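Local coordinates for hypothetical protein YfiH (Bacillus licheniformis, PDB 6DZD) that probably phosphorolyses adenosine, inosine and S-methyl-5'-thioadenosine to the free base and a sugar 1-phosphate, and probably also deaminates adenosine, at residues P12-I17 with A32-N38; Y4-R8 with V181-A185. One frame throughout, in Å; residues are numbered along the deposited sequence.

Contact 1 (P12-I17 with A32-N38); sequences PSMLLI and AGFTTKN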
loop_
_atom_site.group_PDB
_atom_site.type_symbol
_atom_site.label_atom_id
_atom_site.label_comp_id
_atom_site.label_asym_id
_atom_site.label_seq_id
_atom_site.Cartn_x
_atom_site.Cartn_y
_atom_site.Cartn_z
ATOM N N PRO A 12 -3.228 -17.407 -9.521
ATOM C CA PRO A 12 -4.115 -16.238 -9.564
ATOM C C PRO A 12 -3.846 -15.151 -8.518
ATOM O O PRO A 12 -4.079 -13.972 -8.759
ATOM C CB PRO A 12 -5.492 -16.850 -9.304
ATOM C CG PRO A 12 -5.206 -17.970 -8.383
ATOM C CD PRO A 12 -3.888 -18.549 -8.859
ATOM N N SER A 13 -3.373 -15.552 -7.349
ATOM C CA SER A 13 -3.522 -14.684 -6.197
ATOM C C SER A 13 -2.426 -13.640 -6.019
ATOM O O SER A 13 -2.677 -12.639 -5.349
ATOM C CB SER A 13 -3.642 -15.549 -4.932
ATOM O OG SER A 13 -4.861 -16.305 -4.936
ATOM N N MET A 14 -1.232 -13.804 -6.591
ATOM C CA MET A 14 -0.087 -13.011 -6.149
ATOM C C MET A 14 0.538 -12.187 -7.261
ATOM O O MET A 14 0.774 -12.684 -8.366
ATOM C CB MET A 14 1.013 -13.898 -5.573
ATOM C CG MET A 14 0.552 -14.968 -4.601
ATOM S SD MET A 14 0.164 -14.183 -3.037
ATOM C CE MET A 14 1.834 -13.805 -2.502
ATOM N N LEU A 15 0.855 -10.937 -6.937
ATOM C CA LEU A 15 1.772 -10.119 -7.722
ATOM C C LEU A 15 3.027 -9.897 -6.890
ATOM O O LEU A 15 2.937 -9.397 -5.767
ATOM C CB LEU A 15 1.135 -8.782 -8.096
ATOM C CG LEU A 15 0.126 -8.828 -9.234
ATOM C CD1 LEU A 15 -0.778 -7.617 -9.172
ATOM C CD2 LEU A 15 0.876 -8.890 -10.543
ATOM N N LEU A 16 4.193 -10.225 -7.448
ATOM C CA LEU A 16 5.443 -10.225 -6.694
ATOM C C LEU A 16 6.452 -9.254 -7.280
ATOM O O LEU A 16 6.697 -9.269 -8.490
ATOM C CB LEU A 16 6.060 -11.629 -6.670
ATOM C CG LEU A 16 5.295 -12.656 -5.834
ATOM C CD1 LEU A 16 5.885 -14.038 -5.976
ATOM C CD2 LEU A 16 5.258 -12.216 -4.348
ATOM N N ILE A 17 7.068 -8.449 -6.415
ATOM C CA ILE A 17 8.140 -7.544 -6.825
ATOM C C ILE A 17 9.425 -8.348 -7.035
ATOM O O ILE A 17 10.109 -8.726 -6.077
ATOM C CB ILE A 17 8.336 -6.418 -5.805
ATOM C CG1 ILE A 17 7.077 -5.550 -5.793
ATOM C CG2 ILE A 17 9.530 -5.570 -6.182
ATOM C CD1 ILE A 17 6.829 -4.761 -4.513
ATOM N N ALA A 32 8.289 -9.139 -1.224
ATOM C CA ALA A 32 7.366 -8.019 -1.331
ATOM C C ALA A 32 6.361 -8.304 -2.443
ATOM O O ALA A 32 6.671 -9.020 -3.403
ATOM C CB ALA A 32 8.115 -6.712 -1.598
ATOM N N GLY A 33 5.139 -7.799 -2.279
ATOM C CA GLY A 33 4.139 -7.994 -3.311
ATOM C C GLY A 33 2.801 -7.387 -2.938
ATOM O O GLY A 33 2.682 -6.635 -1.969
ATOM N N PHE A 34 1.784 -7.772 -3.719
ATOM C CA PHE A 34 0.432 -7.214 -3.703
ATOM C C PHE A 34 -0.525 -8.306 -4.165
ATOM O O PHE A 34 -0.254 -8.973 -5.166
ATOM C CB PHE A 34 0.365 -6.003 -4.644
ATOM C CG PHE A 34 -0.816 -5.091 -4.442
ATOM C CD1 PHE A 34 -0.825 -4.161 -3.413
ATOM C CD2 PHE A 34 -1.875 -5.097 -5.344
ATOM C CE1 PHE A 34 -1.886 -3.276 -3.249
ATOM C CE2 PHE A 34 -2.953 -4.218 -5.196
ATOM C CZ PHE A 34 -2.959 -3.296 -4.144
ATOM N N THR A 35 -1.618 -8.516 -3.450
ATOM C CA THR A 35 -2.503 -9.585 -3.895
ATOM C C THR A 35 -3.491 -9.068 -4.948
ATOM O O THR A 35 -3.690 -7.861 -5.131
ATOM C CB THR A 35 -3.250 -10.232 -2.716
ATOM O OG1 THR A 35 -4.018 -9.246 -2.020
ATOM C CG2 THR A 35 -2.261 -10.904 -1.753
ATOM N N THR A 36 -4.130 -10.013 -5.625
ATOM C CA THR A 36 -5.141 -9.770 -6.637
ATOM C C THR A 36 -6.498 -10.180 -6.087
ATOM O O THR A 36 -6.612 -10.704 -4.983
ATOM C CB THR A 36 -4.855 -10.561 -7.920
ATOM O OG1 THR A 36 -5.259 -11.925 -7.721
ATOM C CG2 THR A 36 -3.387 -10.526 -8.305
ATOM N N LYS A 37 -7.528 -9.916 -6.888
ATOM C CA LYS A 37 -8.918 -10.233 -6.550
ATOM C C LYS A 37 -9.178 -11.739 -6.442
ATOM O O LYS A 37 -10.125 -12.163 -5.774
ATOM C CB LYS A 37 -9.795 -9.637 -7.671
ATOM C CG LYS A 37 -11.219 -9.178 -7.391
ATOM C CD LYS A 37 -11.946 -8.843 -8.727
ATOM N N ASN A 38 -8.362 -12.551 -7.096
ATOM C CA ASN A 38 -8.714 -13.925 -7.424
ATOM C C ASN A 38 -8.109 -15.017 -6.536
ATOM O O ASN A 38 -7.033 -14.871 -5.938
ATOM C CB ASN A 38 -8.349 -14.171 -8.877
ATOM C CG ASN A 38 -8.732 -13.003 -9.748
ATOM O OD1 ASN A 38 -9.899 -12.578 -9.744
ATOM N ND2 ASN A 38 -7.759 -12.465 -10.502
HETATM O O HOH W 1 -4.982 -13.424 -11.709
HETATM O O HOH W 2 9.746 -10.495 -3.726
#
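Leu15 and Phe34 form a hydrogen-bonded antiparallel pair. Leu15 N gives a hydrogen bond to Phe34 O. Phe34 N returns one to Leu15 O at 2.9 Å. Ile17 N continues the ladder to Ala32 O. Beyond the strand ends the pairing runs on through Thr36 N to Ser13 O (3.0 Å). Side chains then take over. Thr36 OG1 donates to Pro12 O at 2.6 Å, tilted 29° from the plane of that carbonyl. With chi1 at 78°, this hydroxyl sits between its own backbone N and carbonyl carbon, where it also accepts from Asn38 N, an ST turn. Ser13 OG donates to Asn38 O at 2.8 Å. One water joins Pro12 O to Asn38 ND2, and another joins Ile17 O to Ala32 N.

The apolar contacts are few. Ile17 CD1 lies 3.7 Å from Ala32 CB. The Leu15 side chain crosses that of Thr36 at about a right angle, with Leu15 CD1 4.0 Å from Thr36 CG2.

Farther out, Thr35 OG1 hydrogen-bonds to Met271 N, and Asn38 ND2 hydrogen-bonds to Ser255 O. Met14 and Thr35 share a face covered by helix 59-72. Leu15 and Phe34 lie on the other face, where Leu15 touches Phe257 and Phe34 touches Pro184. This is an antiparallel strand pair inside a mixed six-stranded sheet, with 14-17 between 7-10 and 30-35.

Contact 2 (Y4-R8 with V181-A185); sequences YNPFR and VIGPA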
loop_
_atom_site.group_PDB
_atom_site.type_symbol
_atom_site.label_atom_id
_atom_site.label_comp_id
_atom_site.label_asym_id
_atom_site.label_seq_id
_atom_site.Cartn_x
_atom_site.Cartn_y
_atom_site.Cartn_z
ATOM N N TYR A 4 2.816 -5.602 -15.927
ATOM C CA TYR A 4 2.787 -5.673 -14.476
ATOM C C TYR A 4 4.035 -5.083 -13.854
ATOM O O TYR A 4 4.059 -4.896 -12.632
ATOM C CB TYR A 4 2.657 -7.115 -14.006
ATOM C CG TYR A 4 1.463 -7.837 -14.565
ATOM C CD1 TYR A 4 0.228 -7.218 -14.657
ATOM C CD2 TYR A 4 1.573 -9.147 -14.988
ATOM C CE1 TYR A 4 -0.855 -7.891 -15.159
ATOM C CE2 TYR A 4 0.508 -9.819 -15.484
ATOM C CZ TYR A 4 -0.705 -9.196 -15.571
ATOM O OH TYR A 4 -1.767 -9.902 -16.083
ATOM N N ASN A 5 5.052 -4.794 -14.669
ATOM C CA ASN A 5 6.333 -4.346 -14.156
ATOM C C ASN A 5 6.130 -3.174 -13.214
ATOM O O ASN A 5 5.416 -2.233 -13.561
ATOM C CB ASN A 5 7.254 -3.925 -15.295
ATOM C CG ASN A 5 8.690 -4.296 -15.025
ATOM O OD1 ASN A 5 9.586 -3.437 -15.007
ATOM N ND2 ASN A 5 8.921 -5.596 -14.792
ATOM N N PRO A 6 6.765 -3.164 -12.041
ATOM C CA PRO A 6 7.806 -4.032 -11.477
ATOM C C PRO A 6 7.306 -5.315 -10.795
ATOM O O PRO A 6 8.077 -5.982 -10.095
ATOM C CB PRO A 6 8.469 -3.121 -10.453
ATOM C CG PRO A 6 7.364 -2.134 -10.047
ATOM C CD PRO A 6 6.215 -2.275 -11.009
ATOM N N PHE A 7 6.040 -5.650 -10.983
ATOM C CA PHE A 7 5.469 -6.848 -10.398
ATOM C C PHE A 7 5.495 -8.002 -11.395
ATOM O O PHE A 7 5.535 -7.812 -12.609
ATOM C CB PHE A 7 4.023 -6.582 -9.936
ATOM C CG PHE A 7 3.910 -5.560 -8.833
ATOM C CD1 PHE A 7 3.770 -4.211 -9.125
ATOM C CD2 PHE A 7 3.970 -5.942 -7.504
ATOM C CE1 PHE A 7 3.679 -3.253 -8.097
ATOM C CE2 PHE A 7 3.883 -4.992 -6.482
ATOM C CZ PHE A 7 3.736 -3.646 -6.784
ATOM N N ARG A 8 5.462 -9.212 -10.853
ATOM C CA ARG A 8 5.311 -10.426 -11.641
ATOM C C ARG A 8 4.095 -11.171 -11.114
ATOM O O ARG A 8 3.904 -11.267 -9.899
ATOM C CB ARG A 8 6.546 -11.318 -11.574
ATOM C CG ARG A 8 6.520 -12.445 -12.586
ATOM C CD ARG A 8 7.709 -13.390 -12.439
ATOM N NE ARG A 8 7.590 -14.270 -11.274
ATOM C CZ ARG A 8 8.069 -13.984 -10.066
ATOM N NH1 ARG A 8 8.705 -12.834 -9.858
ATOM N NH2 ARG A 8 7.914 -14.844 -9.063
ATOM N N VAL A 181 8.665 1.382 -4.335
ATOM C CA VAL A 181 7.739 0.935 -5.358
ATOM C C VAL A 181 6.347 1.457 -5.015
ATOM O O VAL A 181 5.936 1.440 -3.847
ATOM C CB VAL A 181 7.743 -0.603 -5.501
ATOM C CG1 VAL A 181 6.457 -1.102 -6.214
ATOM C CG2 VAL A 181 9.013 -1.086 -6.230
ATOM N N ILE A 182 5.642 1.965 -6.031
ATOM C CA ILE A 182 4.245 2.391 -5.923
ATOM C C ILE A 182 3.391 1.369 -6.673
ATOM O O ILE A 182 3.597 1.132 -7.871
ATOM C CB ILE A 182 4.042 3.819 -6.466
ATOM C CG1 ILE A 182 4.818 4.820 -5.610
ATOM C CG2 ILE A 182 2.586 4.196 -6.484
ATOM C CD1 ILE A 182 4.775 6.255 -6.114
ATOM N N GLY A 183 2.444 0.753 -5.961
ATOM C CA GLY A 183 1.688 -0.371 -6.465
ATOM C C GLY A 183 0.390 0.019 -7.148
ATOM O O GLY A 183 0.116 1.201 -7.401
ATOM N N PRO A 184 -0.434 -0.983 -7.459
ATOM C CA PRO A 184 -1.736 -0.715 -8.081
ATOM C C PRO A 184 -2.609 0.155 -7.192
ATOM O O PRO A 184 -2.800 -0.125 -6.006
ATOM C CB PRO A 184 -2.341 -2.113 -8.267
ATOM C CG PRO A 184 -1.191 -3.005 -8.329
ATOM C CD PRO A 184 -0.144 -2.422 -7.403
ATOM N N ALA A 185 -3.079 1.253 -7.773
ATOM C CA ALA A 185 -4.018 2.155 -7.145
ATOM C C ALA A 185 -4.862 2.774 -8.252
ATOM O O ALA A 185 -4.587 2.589 -9.450
ATOM C CB ALA A 185 -3.296 3.211 -6.314
#
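Phe7 and Val181 meet because their first torsions turn them to one another. Phe7 CG is anti to its own carbonyl carbon (chi1 -64°), and the ring reaches toward 181-185. In Val181, CG1 stands opposite the backbone N (chi1 161°) and is the branch that touches. It lies 3.8 Å from Phe7 CZ and approaches the ring obliquely.

The same end of the ring meets the backbone that follows Val181. Phe7 CE1 is 3.9 Å from Gly183 CA. Phe7 and Pro184 approach from opposite directions, with Pro184 CD 4.0 Å from Phe7 CE1. Ile182 O lies at the ring edge, near its plane, 4.4 Å from Phe7 CE1. Pro6 adds a smaller contact. Its CG reaches Val181 CG1 at 4.1 Å.

No hydrogen bond links the two segments. The polar bond is local: Phe7 N donates to Tyr4 O at 2.7 Å. Tyr4 O also lies at the edge of the Phe7 ring, in its plane. The peptide bond before Pro6 is cis, and Tyr4-Phe7 form a type VIa beta turn leading into strand 7-10.

Farther out, Phe7 packs on Leu15 and Ile17, and Val181 on Ile17, Trp20 and Tyr136. Pro184 touches Phe257. Its side chain is about 7 Å from that of the zinc ligand Cys249. The contact is a hydrophobic junction between two mixed six-stranded sheets, where edge strand 7-10 meets the end of strand 179-182.

Overall arrangement
Both contacts are largely buried, and their centres are 10 Å apart. Contact 1 lies within one sheet and is held mainly by backbone hydrogen bonds. Polar side chains and a water extend it at its Pro12 and Asn38 end, where Pro12 is exposed. Contact 2 joins that sheet to the other six-stranded sheet by mostly apolar contacts, with no hydrogen bond across it. Strands 7-10 and 14-17 are neighbours, and a probable hydrogen bond from Arg8 N to Leu16 O ties the two contacts together there. Separately, the Phe34 ring of strand 30-35 meets Pro184 O. Along the chain, contact 1 is nested inside the long span that contact 2 closes.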